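Local coordinates for protein ORF 37 (Human herpesvirus 8 type M, PDB 3FHD) that cuts double- and single-stranded DNA as an endonuclease and exonuclease, processing branched viral DNA intermediates to promote production of packaged unit-length linear DNA, at residues A[52-57]-A[153-158]; A[135-140]-A[497-502]; A[301-306]-A[428-433]; A[350-355]-A[465-470]. One frame throughout, in Å; residues are numbered along the deposited sequence.

Interaction 1 (A[52-57]-A[153-158]); sequences AVLASL and LNPVWD
L54, on the last turn of helix 47-55, meets P155 and V156 in the type I beta turn N154-W157 that leads into helix 157-161. The contact therefore joins the end of one helix to the entry of another in the helical, strand-free N-terminal part of the nuclease. Both branches of L54 take part. CD1 presses on CB of P155 at 3.5 Å, tighter than ordinary carbon contact, while CD2 reaches CG1 of V156 at 4.0 Å. The two methyls thus fork over the backbone carbonyl of P155, whose O lies 3.7 Å from CD1 and 3.8 Å from CD2 of L54. The leucine crosses its two partners at a slant instead of lying along either. In the turn, V156 has CG1 anti to its carbonyl carbon (chi1 -46°), and this is the methyl that meets L54. No hydrogen bond passes between 52-57 and 153-158; the side-chain pairs are apolar, with the P155 carbonyl O as a further van der Waals neighbour. Helix 83-100 backs the site: V96 touches both L57 and V156, and F99 and I100 pack on P155. The turn that presents P155 and V156 is itself held by a side-chain cap, in which N154 OD1 accepts from V156 N at 2.8 Å, nearly straight at 166° and in the plane of the amide carbonyl.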
loop_
_atom_site.group_PDB
_atom_site.type_symbol
_atom_site.label_atom_id
_atom_site.label_comp_id
_atom_site.label_asym_id
_atom_site.label_seq_id
_atom_site.Cartn_x
_atom_site.Cartn_y
_atom_site.Cartn_z
ATOM N N ALA A 52 20.381 12.297 0.729
ATOM C CA ALA A 52 20.822 12.305 -0.679
ATOM C C ALA A 52 21.657 11.060 -1.105
ATOM O O ALA A 52 21.457 10.497 -2.196
ATOM C CB ALA A 52 21.581 13.571 -0.973
ATOM N N VAL A 53 22.596 10.642 -0.257
ATOM C CA VAL A 53 23.371 9.437 -0.524
ATOM C C VAL A 53 22.425 8.242 -0.613
ATOM O O VAL A 53 22.512 7.460 -1.552
ATOM C CB VAL A 53 24.490 9.200 0.528
ATOM C CG1 VAL A 53 24.992 7.763 0.507
ATOM C CG2 VAL A 53 25.650 10.151 0.276
ATOM N N LEU A 54 21.506 8.130 0.335
ATOM C CA LEU A 54 20.590 7.004 0.345
ATOM C C LEU A 54 19.636 7.019 -0.862
ATOM O O LEU A 54 19.351 5.962 -1.437
ATOM C CB LEU A 54 19.839 6.941 1.681
ATOM C CG LEU A 54 20.598 6.190 2.788
ATOM C CD1 LEU A 54 20.100 6.603 4.139
ATOM C CD2 LEU A 54 20.399 4.693 2.602
ATOM N N ALA A 55 19.165 8.203 -1.259
ATOM C CA ALA A 55 18.302 8.292 -2.457
ATOM C C ALA A 55 19.055 7.799 -3.696
ATOM O O ALA A 55 18.446 7.287 -4.621
ATOM C CB ALA A 55 17.773 9.739 -2.677
ATOM N N SER A 56 20.386 7.923 -3.690
ATOM C CA SER A 56 21.196 7.422 -4.806
ATOM C C SER A 56 21.362 5.899 -4.934
ATOM O O SER A 56 22.078 5.430 -5.833
ATOM C CB SER A 56 22.575 8.081 -4.822
ATOM O OG SER A 56 23.440 7.494 -3.853
ATOM N N LEU A 57 20.738 5.143 -4.036
ATOM C CA LEU A 57 20.840 3.678 -4.052
ATOM C C LEU A 57 19.620 3.051 -4.759
ATOM O O LEU A 57 19.296 1.901 -4.531
ATOM C CB LEU A 57 20.994 3.156 -2.624
ATOM C CG LEU A 57 22.257 3.652 -1.857
ATOM C CD1 LEU A 57 22.403 2.898 -0.541
ATOM C CD2 LEU A 57 23.509 3.500 -2.682
ATOM N N LEU A 153 9.956 5.284 7.985
ATOM C CA LEU A 153 11.045 5.504 8.986
ATOM C C LEU A 153 12.362 4.820 8.611
ATOM O O LEU A 153 13.421 5.127 9.181
ATOM C CB LEU A 153 10.625 5.016 10.376
ATOM C CG LEU A 153 9.327 5.531 11.004
ATOM C CD1 LEU A 153 9.186 4.953 12.432
ATOM C CD2 LEU A 153 9.180 7.062 10.981
ATOM N N ASN A 154 12.296 3.884 7.678
ATOM C CA ASN A 154 13.465 3.131 7.242
ATOM C C ASN A 154 14.221 3.989 6.214
ATOM O O ASN A 154 13.625 4.486 5.271
ATOM C CB ASN A 154 13.059 1.768 6.634
ATOM C CG ASN A 154 14.260 0.921 6.225
ATOM O OD1 ASN A 154 15.114 1.373 5.460
ATOM N ND2 ASN A 154 14.330 -0.315 6.727
ATOM N N PRO A 155 15.529 4.173 6.407
ATOM C CA PRO A 155 16.227 5.071 5.481
ATOM C C PRO A 155 16.345 4.598 4.029
ATOM O O PRO A 155 16.706 5.413 3.172
ATOM C CB PRO A 155 17.628 5.176 6.099
ATOM C CG PRO A 155 17.781 3.881 6.832
ATOM C CD PRO A 155 16.437 3.658 7.456
ATOM N N VAL A 156 16.040 3.329 3.741
ATOM C CA VAL A 156 16.091 2.841 2.351
ATOM C C VAL A 156 14.729 2.816 1.656
ATOM O O VAL A 156 14.683 2.496 0.484
ATOM C CB VAL A 156 16.811 1.450 2.183
ATOM C CG1 VAL A 156 18.134 1.423 2.987
ATOM C CG2 VAL A 156 15.881 0.270 2.533
ATOM N N TRP A 157 13.652 3.179 2.373
ATOM C CA TRP A 157 12.256 3.183 1.849
ATOM C C TRP A 157 12.120 3.803 0.456
ATOM O O TRP A 157 11.631 3.139 -0.468
ATOM C CB TRP A 157 11.306 3.915 2.838
ATOM C CG TRP A 157 9.851 3.664 2.607
ATOM C CD1 TRP A 157 8.901 4.583 2.261
ATOM C CD2 TRP A 157 9.162 2.401 2.742
ATOM N NE1 TRP A 157 7.670 3.963 2.147
ATOM C CE2 TRP A 157 7.804 2.630 2.441
ATOM C CE3 TRP A 157 9.571 1.098 3.083
ATOM C CZ2 TRP A 157 6.831 1.596 2.489
ATOM C CZ3 TRP A 157 8.599 0.059 3.122
ATOM C CH2 TRP A 157 7.251 0.328 2.801
ATOM N N ASP A 158 12.537 5.067 0.323
ATOM C CA ASP A 158 12.365 5.830 -0.928
ATOM C C ASP A 158 13.185 5.193 -2.048
ATOM O O ASP A 158 12.671 5.007 -3.134
ATOM C CB ASP A 158 12.737 7.302 -0.762
ATOM C CG ASP A 158 11.722 8.084 0.091
ATOM O OD1 ASP A 158 10.547 7.656 0.181
ATOM O OD2 ASP A 158 12.109 9.134 0.659
#

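Interaction 2 (A[135-140]-A[497-502]); sequences HQRHHI and FSYLSA
Helix 134-147 and the short, weakly bonded helix of about 498-502 near the C terminus approach each other through one pair of long side chains, R137 and Y499. Their backbones stay well apart, with CA of R137 and CA of Y499 14.2 Å from each other, and the two side chains span the gap from opposite directions. NH2 of R137 comes to 3.2 Å from OH of Y499, and the phenol carbon CZ follows at 4.0 Å from the same NH2. The guanidinium and ring planes stand 79° apart. Y499 sends its ring across the gap with CG anti to the backbone N (chi1 -166°), whereas the arginine chain bends at chi3 (-60°). A water sits in the guanidinium plane at its edge, 3.2 Å from Y499 OH and accepting a weak bond from R137 NH1 at 3.4 Å, which links the two groups weakly through solvent. In the fold this ties the helical part of the nuclease to the end of its chain, away from the magnesium site. The arginine is held by the loop that follows strand 230-231: NE donates to the backbone O of P233, and NH2 donates to OE1 of Q234. P82 touches both R137 and Y499, and M86 of helix 83-100 lies against R137. On the other helix, the side chain of L500 turns to N235 and to S483 of helix 468-489.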
loop_
_atom_site.group_PDB
_atom_site.type_symbol
_atom_site.label_atom_id
_atom_site.label_comp_id
_atom_site.label_asym_id
_atom_site.label_seq_id
_atom_site.Cartn_x
_atom_site.Cartn_y
_atom_site.Cartn_z
ATOM N N HIS A 135 10.160 -19.804 -6.007
ATOM C CA HIS A 135 10.207 -19.924 -4.536
ATOM C C HIS A 135 11.393 -19.187 -3.881
ATOM O O HIS A 135 11.231 -18.567 -2.813
ATOM C CB HIS A 135 10.059 -21.379 -4.074
ATOM C CG HIS A 135 8.843 -22.035 -4.650
ATOM N ND1 HIS A 135 7.562 -21.670 -4.281
ATOM C CD2 HIS A 135 8.705 -22.955 -5.635
ATOM C CE1 HIS A 135 6.688 -22.361 -4.993
ATOM N NE2 HIS A 135 7.355 -23.148 -5.819
ATOM N N GLN A 136 12.543 -19.204 -4.542
ATOM C CA GLN A 136 13.686 -18.360 -4.148
ATOM C C GLN A 136 13.407 -16.857 -4.265
ATOM O O GLN A 136 13.799 -16.090 -3.391
ATOM C CB GLN A 136 14.943 -18.730 -4.940
ATOM C CG GLN A 136 15.428 -20.144 -4.563
ATOM C CD GLN A 136 16.478 -20.706 -5.497
ATOM O OE1 GLN A 136 16.578 -20.321 -6.675
ATOM N NE2 GLN A 136 17.269 -21.632 -4.973
ATOM N N ARG A 137 12.744 -16.440 -5.348
ATOM C CA ARG A 137 12.429 -15.035 -5.511
ATOM C C ARG A 137 11.429 -14.627 -4.419
ATOM O O ARG A 137 11.558 -13.572 -3.789
ATOM C CB ARG A 137 11.880 -14.763 -6.914
ATOM C CG ARG A 137 12.943 -14.848 -8.018
ATOM C CD ARG A 137 12.466 -14.199 -9.349
ATOM N NE ARG A 137 11.268 -14.852 -9.882
ATOM C CZ ARG A 137 11.232 -15.969 -10.597
ATOM N NH1 ARG A 137 12.346 -16.629 -10.912
ATOM N NH2 ARG A 137 10.054 -16.432 -11.005
ATOM N N HIS A 138 10.440 -15.480 -4.200
ATOM C CA HIS A 138 9.463 -15.295 -3.124
ATOM C C HIS A 138 10.140 -15.138 -1.763
ATOM O O HIS A 138 9.793 -14.235 -0.957
ATOM C CB HIS A 138 8.490 -16.478 -3.079
ATOM C CG HIS A 138 7.440 -16.355 -2.013
ATOM N ND1 HIS A 138 7.150 -17.373 -1.135
ATOM C CD2 HIS A 138 6.622 -15.330 -1.681
ATOM C CE1 HIS A 138 6.202 -16.979 -0.303
ATOM N NE2 HIS A 138 5.865 -15.744 -0.615
ATOM N N HIS A 139 11.097 -16.018 -1.492
ATOM C CA HIS A 139 11.839 -15.937 -0.238
ATOM C C HIS A 139 12.602 -14.604 -0.086
ATOM O O HIS A 139 12.492 -13.964 0.959
ATOM C CB HIS A 139 12.769 -17.139 -0.037
ATOM C CG HIS A 139 13.437 -17.128 1.296
ATOM N ND1 HIS A 139 12.869 -17.689 2.417
ATOM C CD2 HIS A 139 14.616 -16.600 1.698
ATOM C CE1 HIS A 139 13.684 -17.538 3.446
ATOM N NE2 HIS A 139 14.744 -16.866 3.038
ATOM N N ILE A 140 13.301 -14.167 -1.130
ATOM C CA ILE A 140 13.961 -12.858 -1.130
ATOM C C ILE A 140 12.975 -11.689 -0.851
ATOM O O ILE A 140 13.214 -10.809 0.002
ATOM C CB ILE A 140 14.801 -12.645 -2.431
ATOM C CG1 ILE A 140 16.073 -13.557 -2.471
ATOM C CG2 ILE A 140 15.122 -11.158 -2.646
ATOM C CD1 ILE A 140 17.053 -13.309 -1.366
ATOM N N PHE A 497 11.501 -8.842 -22.637
ATOM C CA PHE A 497 10.285 -8.870 -21.830
ATOM C C PHE A 497 9.423 -10.143 -22.072
ATOM O O PHE A 497 8.269 -10.223 -21.614
ATOM C CB PHE A 497 9.465 -7.582 -22.048
ATOM C CG PHE A 497 10.087 -6.327 -21.448
ATOM C CD1 PHE A 497 10.604 -6.324 -20.145
ATOM C CD2 PHE A 497 10.111 -5.136 -22.181
ATOM C CE1 PHE A 497 11.152 -5.150 -19.587
ATOM C CE2 PHE A 497 10.646 -3.968 -21.642
ATOM C CZ PHE A 497 11.167 -3.971 -20.346
ATOM N N SER A 498 10.000 -11.129 -22.774
ATOM C CA SER A 498 9.388 -12.467 -22.931
ATOM C C SER A 498 8.817 -13.006 -21.618
ATOM O O SER A 498 7.629 -13.344 -21.543
ATOM C CB SER A 498 10.394 -13.483 -23.499
ATOM O OG SER A 498 10.937 -13.035 -24.728
ATOM N N TYR A 499 9.656 -13.069 -20.583
ATOM C CA TYR A 499 9.236 -13.635 -19.298
ATOM C C TYR A 499 8.160 -12.788 -18.628
ATOM O O TYR A 499 7.224 -13.322 -18.024
ATOM C CB TYR A 499 10.428 -13.847 -18.339
ATOM C CG TYR A 499 10.071 -14.727 -17.152
ATOM C CD1 TYR A 499 10.156 -16.126 -17.244
ATOM C CD2 TYR A 499 9.614 -14.172 -15.957
ATOM C CE1 TYR A 499 9.806 -16.952 -16.163
ATOM C CE2 TYR A 499 9.261 -14.981 -14.867
ATOM C CZ TYR A 499 9.365 -16.370 -14.979
ATOM O OH TYR A 499 9.025 -17.169 -13.911
ATOM N N LEU A 500 8.309 -11.466 -18.736
ATOM C CA LEU A 500 7.408 -10.506 -18.088
ATOM C C LEU A 500 5.965 -10.622 -18.583
ATOM O O LEU A 500 5.018 -10.622 -17.778
ATOM C CB LEU A 500 7.929 -9.076 -18.281
ATOM C CG LEU A 500 7.400 -7.987 -17.350
ATOM C CD1 LEU A 500 7.932 -8.210 -15.943
ATOM C CD2 LEU A 500 7.784 -6.601 -17.856
ATOM N N SER A 501 5.810 -10.718 -19.906
ATOM C CA SER A 501 4.496 -10.907 -20.536
ATOM C C SER A 501 3.879 -12.286 -20.262
ATOM O O SER A 501 2.659 -12.450 -20.382
ATOM C CB SER A 501 4.539 -10.604 -22.048
ATOM O OG SER A 501 5.729 -11.076 -22.652
ATOM N N ALA A 502 4.711 -13.265 -19.896
ATOM C CA ALA A 502 4.216 -14.563 -19.419
ATOM C C ALA A 502 3.475 -14.432 -18.083
ATOM O O ALA A 502 2.473 -15.113 -17.852
ATOM C CB ALA A 502 5.353 -15.575 -19.303
HETATM O O HOH W 1 10.969 -19.300 -12.485
#

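Interaction 3 (A[301-306]-A[428-433]); sequences DFFYSI and TGFFRK
The ring of F430 receives two phenylalanines from helix 296-303, F302 and F303, and the three form an aromatic cluster. F302 turns its edge to the face of F430 in an offset edge-to-face pair, centroids 5.7 Å apart and planes at 70°. CE2 of F302 is its closest atom, 3.8 Å from CD1 of F430. F303 comes to another part of the same ring, with CE1 3.8 Å from CZ of F430; these rings meet obliquely, planes at 69°, and count as neither stacked nor edge-to-face. F302 reaches the strand with CG anti to the backbone N (chi1 174°). Behind the rings, the helix end is closed by S305, whose OG donates to F302 O at 2.7 Å, in the carbonyl plane and on a lone pair; S305 N bonds to that same oxygen. Y273 meets the F302 ring and donates through its OH to F303 O. F430 lies on strand 423-432, inside the mixed sheet of the PD-(D/E)XK nuclease fold, and its side chain is about 14 Å from the bound magnesium ion. Strand 455-464 adds L458 against F430 and I460 against F303, helix 282-292 places I283 on F302, and helix 203-217 packs on F431.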
loop_
_atom_site.group_PDB
_atom_site.type_symbol
_atom_site.label_atom_id
_atom_site.label_comp_id
_atom_site.label_asym_id
_atom_site.label_seq_id
_atom_site.Cartn_x
_atom_site.Cartn_y
_atom_site.Cartn_z
ATOM N N ASP A 301 -26.512 13.723 6.990
ATOM C CA ASP A 301 -26.389 15.115 7.404
ATOM C C ASP A 301 -24.957 15.469 7.805
ATOM O O ASP A 301 -24.486 16.598 7.555
ATOM C CB ASP A 301 -27.371 15.421 8.545
ATOM N N PHE A 302 -24.266 14.503 8.422
ATOM C CA PHE A 302 -22.858 14.648 8.757
ATOM C C PHE A 302 -22.019 14.742 7.476
ATOM O O PHE A 302 -21.217 15.668 7.312
ATOM C CB PHE A 302 -22.396 13.491 9.657
ATOM C CG PHE A 302 -20.916 13.490 9.931
ATOM C CD1 PHE A 302 -20.360 14.405 10.831
ATOM C CD2 PHE A 302 -20.086 12.572 9.300
ATOM C CE1 PHE A 302 -18.985 14.413 11.084
ATOM C CE2 PHE A 302 -18.701 12.576 9.534
ATOM C CZ PHE A 302 -18.160 13.504 10.440
ATOM N N PHE A 303 -22.228 13.817 6.545
ATOM C CA PHE A 303 -21.488 13.865 5.285
ATOM C C PHE A 303 -21.663 15.187 4.543
ATOM O O PHE A 303 -20.682 15.777 4.065
ATOM C CB PHE A 303 -21.841 12.681 4.375
ATOM C CG PHE A 303 -21.051 11.437 4.676
ATOM C CD1 PHE A 303 -19.658 11.466 4.683
ATOM C CD2 PHE A 303 -21.690 10.233 4.943
ATOM C CE1 PHE A 303 -18.917 10.318 4.947
ATOM C CE2 PHE A 303 -20.960 9.092 5.214
ATOM C CZ PHE A 303 -19.567 9.136 5.221
ATOM N N TYR A 304 -22.903 15.662 4.484
ATOM C CA TYR A 304 -23.219 16.892 3.768
ATOM C C TYR A 304 -23.195 18.125 4.665
ATOM O O TYR A 304 -23.951 19.068 4.431
ATOM C CB TYR A 304 -24.569 16.776 3.023
ATOM C CG TYR A 304 -24.649 15.613 2.028
ATOM C CD1 TYR A 304 -23.533 15.206 1.289
ATOM C CD2 TYR A 304 -25.840 14.926 1.833
ATOM C CE1 TYR A 304 -23.613 14.137 0.381
ATOM C CE2 TYR A 304 -25.936 13.871 0.929
ATOM C CZ TYR A 304 -24.827 13.478 0.204
ATOM O OH TYR A 304 -24.935 12.425 -0.698
ATOM N N SER A 305 -22.338 18.124 5.689
ATOM C CA SER A 305 -22.122 19.322 6.505
ATOM C C SER A 305 -20.919 20.136 5.990
ATOM O O SER A 305 -20.594 21.196 6.532
ATOM C CB SER A 305 -21.977 18.952 7.984
ATOM O OG SER A 305 -20.817 18.161 8.204
ATOM N N ILE A 306 -20.269 19.632 4.935
ATOM C CA ILE A 306 -19.152 20.330 4.262
ATOM C C ILE A 306 -19.412 20.516 2.741
ATOM O O ILE A 306 -20.249 19.832 2.160
ATOM C CB ILE A 306 -17.772 19.629 4.481
ATOM C CG1 ILE A 306 -17.727 18.251 3.805
ATOM C CG2 ILE A 306 -17.406 19.543 5.979
ATOM C CD1 ILE A 306 -16.341 17.728 3.621
ATOM N N THR A 428 -11.952 3.952 6.918
ATOM C CA THR A 428 -11.924 5.401 6.890
ATOM C C THR A 428 -12.142 5.919 8.299
ATOM O O THR A 428 -13.174 5.615 8.897
ATOM C CB THR A 428 -13.054 5.949 5.987
ATOM O OG1 THR A 428 -12.824 5.568 4.621
ATOM C CG2 THR A 428 -13.091 7.457 6.042
ATOM N N GLY A 429 -11.173 6.689 8.807
ATOM C CA GLY A 429 -11.263 7.318 10.121
ATOM C C GLY A 429 -11.623 8.798 10.060
ATOM O O GLY A 429 -11.186 9.507 9.170
ATOM N N PHE A 430 -12.417 9.248 11.030
ATOM C CA PHE A 430 -12.876 10.634 11.152
ATOM C C PHE A 430 -12.473 11.077 12.532
ATOM O O PHE A 430 -12.423 10.243 13.472
ATOM C CB PHE A 430 -14.394 10.734 11.011
ATOM C CG PHE A 430 -14.914 10.374 9.641
ATOM C CD1 PHE A 430 -15.196 11.365 8.702
ATOM C CD2 PHE A 430 -15.137 9.039 9.291
ATOM C CE1 PHE A 430 -15.666 11.046 7.442
ATOM C CE2 PHE A 430 -15.629 8.709 8.027
ATOM C CZ PHE A 430 -15.884 9.711 7.095
ATOM N N PHE A 431 -12.158 12.362 12.659
ATOM C CA PHE A 431 -11.489 12.879 13.860
ATOM C C PHE A 431 -12.058 14.218 14.327
ATOM O O PHE A 431 -12.756 14.910 13.572
ATOM C CB PHE A 431 -9.965 13.014 13.639
ATOM C CG PHE A 431 -9.252 11.707 13.420
ATOM C CD1 PHE A 431 -8.680 11.014 14.486
ATOM C CD2 PHE A 431 -9.140 11.170 12.141
ATOM C CE1 PHE A 431 -8.007 9.799 14.286
ATOM C CE2 PHE A 431 -8.473 9.942 11.941
ATOM C CZ PHE A 431 -7.922 9.258 13.034
ATOM N N ARG A 432 -11.747 14.554 15.581
ATOM C CA ARG A 432 -12.014 15.869 16.146
ATOM C C ARG A 432 -10.810 16.448 16.908
ATOM O O ARG A 432 -9.951 15.712 17.421
ATOM C CB ARG A 432 -13.287 15.865 17.012
ATOM C CG ARG A 432 -13.146 15.202 18.389
ATOM C CD ARG A 432 -14.404 15.450 19.233
ATOM N NE ARG A 432 -14.344 14.808 20.561
ATOM C CZ ARG A 432 -13.648 15.267 21.599
ATOM N NH1 ARG A 432 -12.905 16.367 21.493
ATOM N NH2 ARG A 432 -13.695 14.623 22.771
ATOM N N LYS A 433 -10.741 17.778 16.943
ATOM C CA LYS A 433 -9.758 18.464 17.760
ATOM C C LYS A 433 -9.976 18.178 19.251
ATOM O O LYS A 433 -11.117 18.015 19.721
ATOM C CB LYS A 433 -9.800 19.977 17.508
ATOM C CG LYS A 433 -9.370 20.436 16.092
ATOM C CD LYS A 433 -7.947 19.925 15.720
ATOM C CE LYS A 433 -7.402 20.626 14.456
ATOM N NZ LYS A 433 -6.061 20.078 14.036
#

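Interaction 4 (A[350-355]-A[465-470]); sequences IRECIL and YFPRGA
Helix 348-355 comes nearest to the start of helix 468-489 at C353 and P467, their CA atoms 6.6 Å apart. P467 holds the N-cap position of the second helix, and its ring lies against two successive residues of the first. CG of E352 sits 3.8 Å from CB of P467 and equally far from CG, so the aliphatic part of the glutamate covers the proline ring as the two side chains slide past each other in opposite directions. Placing CG anti to the backbone N (chi1 171°) is what carries this methylene onto the ring. In the fold, the contact joins the short helix preceding strand 362-367 to the turn that follows strand 455-464, two neighbouring strands of the mixed sheet. SG of C353 lies 4.3 Å from CD of P467 and 4.0 Å from CB of A470, one helical turn further on. F396 of helix 394-412 packs on C353 and also meets the ring of F466.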
loop_
_atom_site.group_PDB
_atom_site.type_symbol
_atom_site.label_atom_id
_atom_site.label_comp_id
_atom_site.label_asym_id
_atom_site.label_seq_id
_atom_site.Cartn_x
_atom_site.Cartn_y
_atom_site.Cartn_z
ATOM N N ILE A 350 -15.837 -0.949 -16.026
ATOM C CA ILE A 350 -16.494 -0.197 -14.943
ATOM C C ILE A 350 -17.837 -0.816 -14.540
ATOM O O ILE A 350 -18.102 -1.031 -13.352
ATOM C CB ILE A 350 -16.612 1.339 -15.241
ATOM C CG1 ILE A 350 -15.247 2.036 -15.101
ATOM C CG2 ILE A 350 -17.598 2.009 -14.288
ATOM C CD1 ILE A 350 -14.681 2.050 -13.687
ATOM N N ARG A 351 -18.666 -1.138 -15.533
ATOM C CA ARG A 351 -19.954 -1.770 -15.264
ATOM C C ARG A 351 -19.807 -3.059 -14.444
ATOM O O ARG A 351 -20.556 -3.286 -13.480
ATOM C CB ARG A 351 -20.696 -2.043 -16.568
ATOM C CG ARG A 351 -22.181 -1.892 -16.438
ATOM C CD ARG A 351 -22.895 -2.279 -17.734
ATOM N NE ARG A 351 -22.498 -1.427 -18.858
ATOM C CZ ARG A 351 -23.100 -0.292 -19.216
ATOM N NH1 ARG A 351 -24.159 0.178 -18.545
ATOM N NH2 ARG A 351 -22.635 0.378 -20.261
ATOM N N GLU A 352 -18.831 -3.882 -14.825
ATOM C CA GLU A 352 -18.554 -5.166 -14.162
ATOM C C GLU A 352 -18.107 -4.948 -12.703
ATOM O O GLU A 352 -18.522 -5.679 -11.793
ATOM C CB GLU A 352 -17.507 -5.929 -14.972
ATOM C CG GLU A 352 -16.937 -7.189 -14.321
ATOM C CD GLU A 352 -17.698 -8.459 -14.692
ATOM O OE1 GLU A 352 -18.957 -8.432 -14.786
ATOM O OE2 GLU A 352 -17.018 -9.503 -14.877
ATOM N N CYS A 353 -17.276 -3.929 -12.492
ATOM C CA CYS A 353 -16.810 -3.612 -11.156
ATOM C C CYS A 353 -17.964 -3.101 -10.298
ATOM O O CYS A 353 -18.040 -3.440 -9.122
ATOM C CB CYS A 353 -15.668 -2.576 -11.185
ATOM S SG CYS A 353 -14.078 -3.180 -11.897
ATOM N N ILE A 354 -18.847 -2.280 -10.866
ATOM C CA ILE A 354 -20.025 -1.815 -10.107
ATOM C C ILE A 354 -20.913 -3.008 -9.734
ATOM O O ILE A 354 -21.349 -3.125 -8.588
ATOM C CB ILE A 354 -20.816 -0.697 -10.833
ATOM C CG1 ILE A 354 -20.000 0.605 -10.857
ATOM C CG2 ILE A 354 -22.163 -0.424 -10.124
ATOM C CD1 ILE A 354 -20.516 1.668 -11.811
ATOM N N LEU A 355 -21.155 -3.894 -10.710
ATOM C CA LEU A 355 -21.907 -5.136 -10.492
ATOM C C LEU A 355 -21.445 -5.924 -9.251
ATOM O O LEU A 355 -22.269 -6.451 -8.499
ATOM C CB LEU A 355 -21.846 -6.034 -11.743
ATOM C CG LEU A 355 -22.721 -7.286 -11.663
ATOM C CD1 LEU A 355 -24.187 -6.857 -11.550
ATOM C CD2 LEU A 355 -22.503 -8.191 -12.866
ATOM N N TYR A 465 -14.428 -5.649 -3.730
ATOM C CA TYR A 465 -14.330 -6.903 -4.493
ATOM C C TYR A 465 -13.732 -6.640 -5.876
ATOM O O TYR A 465 -13.947 -5.561 -6.432
ATOM C CB TYR A 465 -15.704 -7.574 -4.607
ATOM C CG TYR A 465 -16.387 -7.822 -3.265
ATOM C CD1 TYR A 465 -16.141 -8.982 -2.534
ATOM C CD2 TYR A 465 -17.269 -6.885 -2.730
ATOM C CE1 TYR A 465 -16.778 -9.202 -1.291
ATOM C CE2 TYR A 465 -17.888 -7.082 -1.500
ATOM C CZ TYR A 465 -17.642 -8.245 -0.786
ATOM O OH TYR A 465 -18.282 -8.449 0.432
ATOM N N PHE A 466 -12.988 -7.619 -6.421
ATOM C CA PHE A 466 -12.258 -7.461 -7.700
ATOM C C PHE A 466 -12.538 -8.602 -8.695
ATOM O O PHE A 466 -11.988 -9.716 -8.549
ATOM C CB PHE A 466 -10.738 -7.319 -7.488
ATOM C CG PHE A 466 -10.360 -6.257 -6.502
ATOM C CD1 PHE A 466 -10.418 -4.917 -6.856
ATOM C CD2 PHE A 466 -9.973 -6.608 -5.205
ATOM C CE1 PHE A 466 -10.100 -3.935 -5.911
ATOM C CE2 PHE A 466 -9.643 -5.647 -4.271
ATOM C CZ PHE A 466 -9.729 -4.310 -4.615
ATOM N N PRO A 467 -13.367 -8.326 -9.730
ATOM C CA PRO A 467 -13.617 -9.335 -10.770
ATOM C C PRO A 467 -12.292 -9.721 -11.439
ATOM O O PRO A 467 -11.409 -8.873 -11.581
ATOM C CB PRO A 467 -14.548 -8.617 -11.760
ATOM C CG PRO A 467 -15.079 -7.415 -11.025
ATOM C CD PRO A 467 -14.028 -7.041 -10.025
ATOM N N ARG A 468 -12.150 -10.986 -11.828
ATOM C CA ARG A 468 -10.857 -11.495 -12.305
ATOM C C ARG A 468 -10.418 -10.897 -13.622
ATOM O O ARG A 468 -9.236 -10.583 -13.800
ATOM C CB ARG A 468 -10.887 -13.018 -12.439
ATOM C CG ARG A 468 -10.597 -13.723 -11.142
ATOM C CD ARG A 468 -10.694 -15.231 -11.355
ATOM N NE ARG A 468 -11.309 -15.893 -10.206
ATOM C CZ ARG A 468 -12.096 -16.966 -10.287
ATOM N NH1 ARG A 468 -12.381 -17.512 -11.472
ATOM N NH2 ARG A 468 -12.610 -17.484 -9.176
ATOM N N GLY A 469 -11.362 -10.805 -14.549
ATOM C CA GLY A 469 -11.098 -10.272 -15.872
ATOM C C GLY A 469 -10.685 -8.815 -15.765
ATOM O O GLY A 469 -9.809 -8.355 -16.505
ATOM N N ALA A 470 -11.309 -8.093 -14.831
ATOM C CA ALA A 470 -11.020 -6.684 -14.628
ATOM C C ALA A 470 -9.583 -6.522 -14.123
ATOM O O ALA A 470 -8.832 -5.728 -14.666
ATOM C CB ALA A 470 -12.008 -6.051 -13.653
#

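In the fold
From the N terminus, interaction 1 closes the first loop, one with helices but no strand, between helix 47-55 and the start of helix 157-161. Within that loop, helix 134-147 opens interaction 2, which closes only at helix 498-502, so interactions 1 and 2 cross. Interactions 3 and 4 are both nested inside the long loop of interaction 2 and cross each other: 301-306, 350-355, 428-433 and 465-470 alternate along the chain. Interaction 3 joins helix 296-303 to strand 423-432 of the sheet, and interaction 4 joins helix 348-355 to the start of helix 468-489. The centres of interactions 2 and 3 lie about 44 Å apart on opposite sides of the chain's centre.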